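Long-range contact in stage II sporulation E family protein (Thermanaerovibrio acidaminovorans, PDB 3RNR), which is probably a PP2C-family serine/threonine phosphatase related to sporulation protein SpoIIE, although its own function has not been established: residues C13-D26 / V160-H172. Sequence-based numbering, arbitrary orientation.
Sequences CVVVDGMGGMIRGD and VLVVSDGVYRSLH
The Y168 ring has the selenium of M19 above one face, SE 4.9 Å from its centroid in a Met-aromatic contact, and G166 on the other, toward the rim. At the ring edge G18 O comes 3.2 Å from Y168 CE1. The R169 guanidinium has S164 O over one face and D17 OD1 at its edge; the H172 ring takes D26 at its edge. These groups lie beside the DGMGG sequence, a signature of PP2C phosphatases, at one end of the paired β-sheets. Strands 10-18 and 159-164 belong to facing sheets, and their segments 13-18 and 160-164 run nearly parallel (8°), with V15 CG1 against V162 CG2 (3.8 Å) and C13 SG on V160 and V162. D17 probably corresponds to the aspartate that binds metal in PP2C relatives; here its OD2 bonds both waters and a glycerol. Its OD1 accepts two bonds. S164 OG, anti to its own backbone N (chi1 173°), donates from 2.6 Å on the anti side, whereas R169 NE forms a salt bridge of 3.2 Å with D17 OD1 from above the carboxylate plane (63° out of it). Together they probably restrain the carboxylate's rotation. Beyond the contact, Y168 OH bonds D93 and T73, and R169 NH1 bonds T205 and N203 O. Both oxygens of D26 are held by the 160-172 segment: OD1 receives S170 OG on its syn lone pair (2.7 Å), and OD2 receives H172 NE2 (2.9 Å). ND1 of this histidine bonds D9 of the second subunit. Water 1 links the loops, accepting from S170 N and donating to G18 O.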
loop_
_atom_site.group_PDB
_atom_site.type_symbol
_atom_site.label_atom_id
_atom_site.label_comp_id
_atom_site.label_asym_id
_atom_site.label_seq_id
_atom_site.Cartn_x
_atom_site.Cartn_y
_atom_site.Cartn_z
ATOM N N CYS B 13 1.638 -1.075 -7.442
ATOM C CA CYS B 13 0.901 -2.176 -6.835
ATOM C C CYS B 13 1.868 -3.313 -6.555
ATOM O O CYS B 13 2.852 -3.497 -7.273
ATOM C CB CYS B 13 -0.216 -2.661 -7.759
ATOM S SG CYS B 13 0.302 -3.142 -9.455
ATOM N N VAL B 14 1.605 -4.062 -5.493
ATOM C CA VAL B 14 2.472 -5.171 -5.151
ATOM C C VAL B 14 1.663 -6.270 -4.466
ATOM O O VAL B 14 0.711 -5.983 -3.738
ATOM C CB VAL B 14 3.671 -4.700 -4.273
ATOM C CG1 VAL B 14 3.206 -3.841 -3.130
ATOM C CG2 VAL B 14 4.474 -5.905 -3.750
ATOM N N VAL B 15 2.026 -7.519 -4.737
ATOM C CA VAL B 15 1.538 -8.648 -3.970
ATOM C C VAL B 15 2.738 -9.435 -3.492
ATOM O O VAL B 15 3.728 -9.577 -4.220
ATOM C CB VAL B 15 0.601 -9.575 -4.801
ATOM C CG1 VAL B 15 -0.723 -8.856 -5.124
ATOM C CG2 VAL B 15 1.300 -10.058 -6.103
ATOM N N VAL B 16 2.645 -9.954 -2.274
ATOM C CA VAL B 16 3.716 -10.746 -1.680
ATOM C C VAL B 16 3.110 -11.937 -0.949
ATOM O O VAL B 16 2.131 -11.777 -0.230
ATOM C CB VAL B 16 4.501 -9.924 -0.629
ATOM C CG1 VAL B 16 5.611 -10.772 -0.038
ATOM C CG2 VAL B 16 5.106 -8.657 -1.256
ATOM N N ASP B 17 3.676 -13.126 -1.124
ATOM C CA ASP B 17 3.245 -14.256 -0.292
ATOM C C ASP B 17 4.377 -15.101 0.256
ATOM O O ASP B 17 5.312 -15.446 -0.465
ATOM C CB ASP B 17 2.226 -15.125 -1.023
ATOM C CG ASP B 17 0.802 -14.826 -0.580
ATOM O OD1 ASP B 17 -0.006 -14.374 -1.418
ATOM O OD2 ASP B 17 0.521 -15.031 0.611
ATOM N N GLY B 18 4.302 -15.442 1.538
ATOM C CA GLY B 18 5.339 -16.273 2.127
ATOM C C GLY B 18 5.311 -17.644 1.481
ATOM O O GLY B 18 4.270 -18.067 0.959
HETATM N N MSE B 19 6.434 -18.354 1.534
HETATM C CA MSE B 19 6.491 -19.674 0.919
HETATM C C MSE B 19 6.020 -20.602 2.026
HETATM O O MSE B 19 6.734 -20.839 3.008
HETATM C CB MSE B 19 7.942 -20.053 0.575
HETATM C CG MSE B 19 8.657 -19.162 -0.440
HETATM SE SE MSE B 19 8.303 -19.803 -2.197
HETATM C CE MSE B 19 9.520 -21.329 -2.253
ATOM N N GLY B 20 4.841 -21.178 1.837
ATOM C CA GLY B 20 4.194 -21.928 2.896
ATOM C C GLY B 20 4.822 -23.286 3.143
ATOM O O GLY B 20 4.596 -23.891 4.188
ATOM N N GLY B 21 5.601 -23.768 2.180
ATOM C CA GLY B 21 6.269 -25.050 2.331
ATOM C C GLY B 21 7.510 -24.951 3.196
ATOM O O GLY B 21 8.137 -25.960 3.524
HETATM N N MSE B 22 7.834 -23.734 3.613
HETATM C CA MSE B 22 9.064 -23.475 4.339
HETATM C C MSE B 22 8.734 -22.763 5.627
HETATM O O MSE B 22 7.567 -22.600 5.959
HETATM C CB MSE B 22 9.995 -22.639 3.474
HETATM C CG MSE B 22 10.549 -23.453 2.330
HETATM SE SE MSE B 22 11.086 -22.375 0.854
HETATM C CE MSE B 22 12.778 -21.867 1.501
ATOM N N ILE B 23 9.752 -22.337 6.361
ATOM C CA ILE B 23 9.520 -21.823 7.702
ATOM C C ILE B 23 9.333 -20.301 7.734
ATOM O O ILE B 23 9.889 -19.575 6.906
ATOM C CB ILE B 23 10.625 -22.228 8.695
ATOM C CG1 ILE B 23 11.918 -21.486 8.387
ATOM C CG2 ILE B 23 10.841 -23.735 8.686
ATOM C CD1 ILE B 23 12.711 -21.182 9.629
ATOM N N ARG B 24 8.479 -19.856 8.652
ATOM C CA ARG B 24 8.268 -18.438 8.930
ATOM C C ARG B 24 7.960 -17.644 7.664
ATOM O O ARG B 24 8.456 -16.531 7.472
ATOM C CB ARG B 24 9.458 -17.864 9.707
ATOM C CG ARG B 24 9.661 -18.573 11.061
ATOM C CD ARG B 24 10.940 -18.156 11.785
ATOM N NE ARG B 24 10.855 -16.820 12.364
ATOM C CZ ARG B 24 11.853 -16.224 13.011
ATOM N NH1 ARG B 24 11.697 -14.998 13.505
ATOM N NH2 ARG B 24 13.010 -16.853 13.156
ATOM N N GLY B 25 7.108 -18.215 6.818
ATOM C CA GLY B 25 6.744 -17.576 5.564
ATOM C C GLY B 25 6.129 -16.195 5.733
ATOM O O GLY B 25 6.435 -15.277 4.975
ATOM N N ASP B 26 5.259 -16.038 6.726
ATOM C CA ASP B 26 4.609 -14.750 6.944
ATOM C C ASP B 26 5.598 -13.661 7.359
ATOM O O ASP B 26 5.473 -12.519 6.943
ATOM C CB ASP B 26 3.493 -14.883 7.988
ATOM C CG ASP B 26 2.182 -15.390 7.385
ATOM O OD1 ASP B 26 2.168 -15.757 6.184
ATOM O OD2 ASP B 26 1.165 -15.421 8.114
ATOM N N VAL B 160 -2.340 -2.309 -15.030
ATOM C CA VAL B 160 -1.589 -3.513 -14.730
ATOM C C VAL B 160 -2.216 -4.209 -13.522
ATOM O O VAL B 160 -2.730 -3.555 -12.600
ATOM C CB VAL B 160 -0.100 -3.175 -14.466
ATOM C CG1 VAL B 160 0.030 -2.166 -13.314
ATOM C CG2 VAL B 160 0.721 -4.454 -14.194
ATOM N N LEU B 161 -2.174 -5.538 -13.546
ATOM C CA LEU B 161 -2.683 -6.352 -12.450
ATOM C C LEU B 161 -1.602 -7.332 -12.014
ATOM O O LEU B 161 -0.998 -8.002 -12.855
ATOM C CB LEU B 161 -3.939 -7.107 -12.895
ATOM C CG LEU B 161 -4.497 -8.155 -11.923
ATOM C CD1 LEU B 161 -5.347 -7.473 -10.901
ATOM C CD2 LEU B 161 -5.307 -9.199 -12.666
ATOM N N VAL B 162 -1.336 -7.382 -10.711
ATOM C CA VAL B 162 -0.448 -8.388 -10.154
ATOM C C VAL B 162 -1.248 -9.379 -9.287
ATOM O O VAL B 162 -2.201 -8.996 -8.599
ATOM C CB VAL B 162 0.748 -7.770 -9.388
ATOM C CG1 VAL B 162 1.662 -6.976 -10.355
ATOM C CG2 VAL B 162 0.269 -6.862 -8.255
ATOM N N VAL B 163 -0.841 -10.644 -9.321
ATOM C CA VAL B 163 -1.633 -11.744 -8.772
ATOM C C VAL B 163 -0.759 -12.709 -7.988
ATOM O O VAL B 163 0.285 -13.116 -8.494
ATOM C CB VAL B 163 -2.213 -12.598 -9.909
ATOM C CG1 VAL B 163 -3.193 -13.621 -9.355
ATOM C CG2 VAL B 163 -2.870 -11.733 -10.941
ATOM N N SER B 164 -1.167 -13.050 -6.762
ATOM C CA SER B 164 -0.575 -14.170 -6.022
ATOM C C SER B 164 -1.670 -15.161 -5.679
ATOM O O SER B 164 -2.612 -14.842 -4.952
ATOM C CB SER B 164 0.058 -13.655 -4.732
ATOM O OG SER B 164 0.488 -14.725 -3.911
ATOM N N ASP B 165 -1.655 -16.283 -6.373
ATOM C CA ASP B 165 -2.496 -17.450 -6.111
ATOM C C ASP B 165 -1.957 -18.798 -5.620
ATOM O O ASP B 165 -2.649 -19.795 -5.821
ATOM C CB ASP B 165 -3.651 -17.571 -7.111
ATOM C CG ASP B 165 -3.183 -17.899 -8.473
ATOM O OD1 ASP B 165 -1.963 -18.123 -8.621
ATOM O OD2 ASP B 165 -4.039 -17.956 -9.376
ATOM N N GLY B 166 -0.677 -18.892 -5.264
ATOM C CA GLY B 166 -0.056 -20.194 -5.024
ATOM C C GLY B 166 -0.777 -21.056 -3.996
ATOM O O GLY B 166 -1.378 -20.551 -3.059
ATOM N N VAL B 167 -0.718 -22.371 -4.169
ATOM C CA VAL B 167 -1.409 -23.276 -3.258
ATOM C C VAL B 167 -0.777 -23.248 -1.862
ATOM O O VAL B 167 -1.438 -23.549 -0.862
ATOM C CB VAL B 167 -1.406 -24.724 -3.808
ATOM C CG1 VAL B 167 0.021 -25.249 -3.917
ATOM C CG2 VAL B 167 -2.250 -25.634 -2.933
ATOM N N TYR B 168 0.499 -22.868 -1.814
ATOM C CA TYR B 168 1.307 -22.879 -0.591
ATOM C C TYR B 168 0.946 -21.765 0.405
ATOM O O TYR B 168 1.500 -21.704 1.500
ATOM C CB TYR B 168 2.798 -22.773 -0.955
ATOM C CG TYR B 168 3.141 -21.555 -1.800
ATOM C CD1 TYR B 168 3.235 -20.289 -1.227
ATOM C CD2 TYR B 168 3.355 -21.669 -3.173
ATOM C CE1 TYR B 168 3.533 -19.163 -2.002
ATOM C CE2 TYR B 168 3.654 -20.548 -3.957
ATOM C CZ TYR B 168 3.746 -19.307 -3.360
ATOM O OH TYR B 168 4.038 -18.204 -4.123
ATOM N N ARG B 169 0.041 -20.874 0.014
ATOM C CA ARG B 169 -0.229 -19.660 0.788
ATOM C C ARG B 169 -0.830 -19.891 2.175
ATOM O O ARG B 169 -1.663 -20.781 2.369
ATOM C CB ARG B 169 -1.106 -18.702 -0.026
ATOM C CG ARG B 169 -0.399 -18.155 -1.254
ATOM C CD ARG B 169 -1.380 -17.789 -2.361
ATOM N NE ARG B 169 -2.213 -16.640 -2.035
ATOM C CZ ARG B 169 -3.531 -16.614 -2.196
ATOM N NH1 ARG B 169 -4.217 -15.526 -1.871
ATOM N NH2 ARG B 169 -4.162 -17.677 -2.679
ATOM N N SER B 170 -0.385 -19.088 3.141
ATOM C CA SER B 170 -0.994 -19.059 4.471
ATOM C C SER B 170 -2.414 -18.496 4.346
ATOM O O SER B 170 -2.676 -17.643 3.499
ATOM C CB SER B 170 -0.162 -18.192 5.432
ATOM O OG SER B 170 -0.037 -16.846 4.958
ATOM N N LEU B 171 -3.325 -18.962 5.195
ATOM C CA LEU B 171 -4.723 -18.542 5.115
ATOM C C LEU B 171 -4.969 -17.202 5.814
ATOM O O LEU B 171 -4.697 -17.049 7.005
ATOM C CB LEU B 171 -5.643 -19.626 5.688
ATOM C CG LEU B 171 -5.436 -21.024 5.093
ATOM C CD1 LEU B 171 -6.491 -21.997 5.604
ATOM C CD2 LEU B 171 -5.437 -20.974 3.571
ATOM N N HIS B 172 -5.484 -16.236 5.062
ATOM C CA HIS B 172 -5.805 -14.923 5.610
ATOM C C HIS B 172 -7.030 -14.333 4.918
ATOM O O HIS B 172 -7.337 -14.684 3.775
ATOM C CB HIS B 172 -4.620 -13.962 5.443
ATOM C CG HIS B 172 -3.461 -14.265 6.342
ATOM N ND1 HIS B 172 -3.447 -13.927 7.675
ATOM C CD2 HIS B 172 -2.272 -14.868 6.090
ATOM C CE1 HIS B 172 -2.300 -14.314 8.214
ATOM N NE2 HIS B 172 -1.572 -14.885 7.273
HETATM O O HOH W 1 1.796 -17.337 2.278
HETATM O O HOH W 2 -1.940 -15.651 1.861
#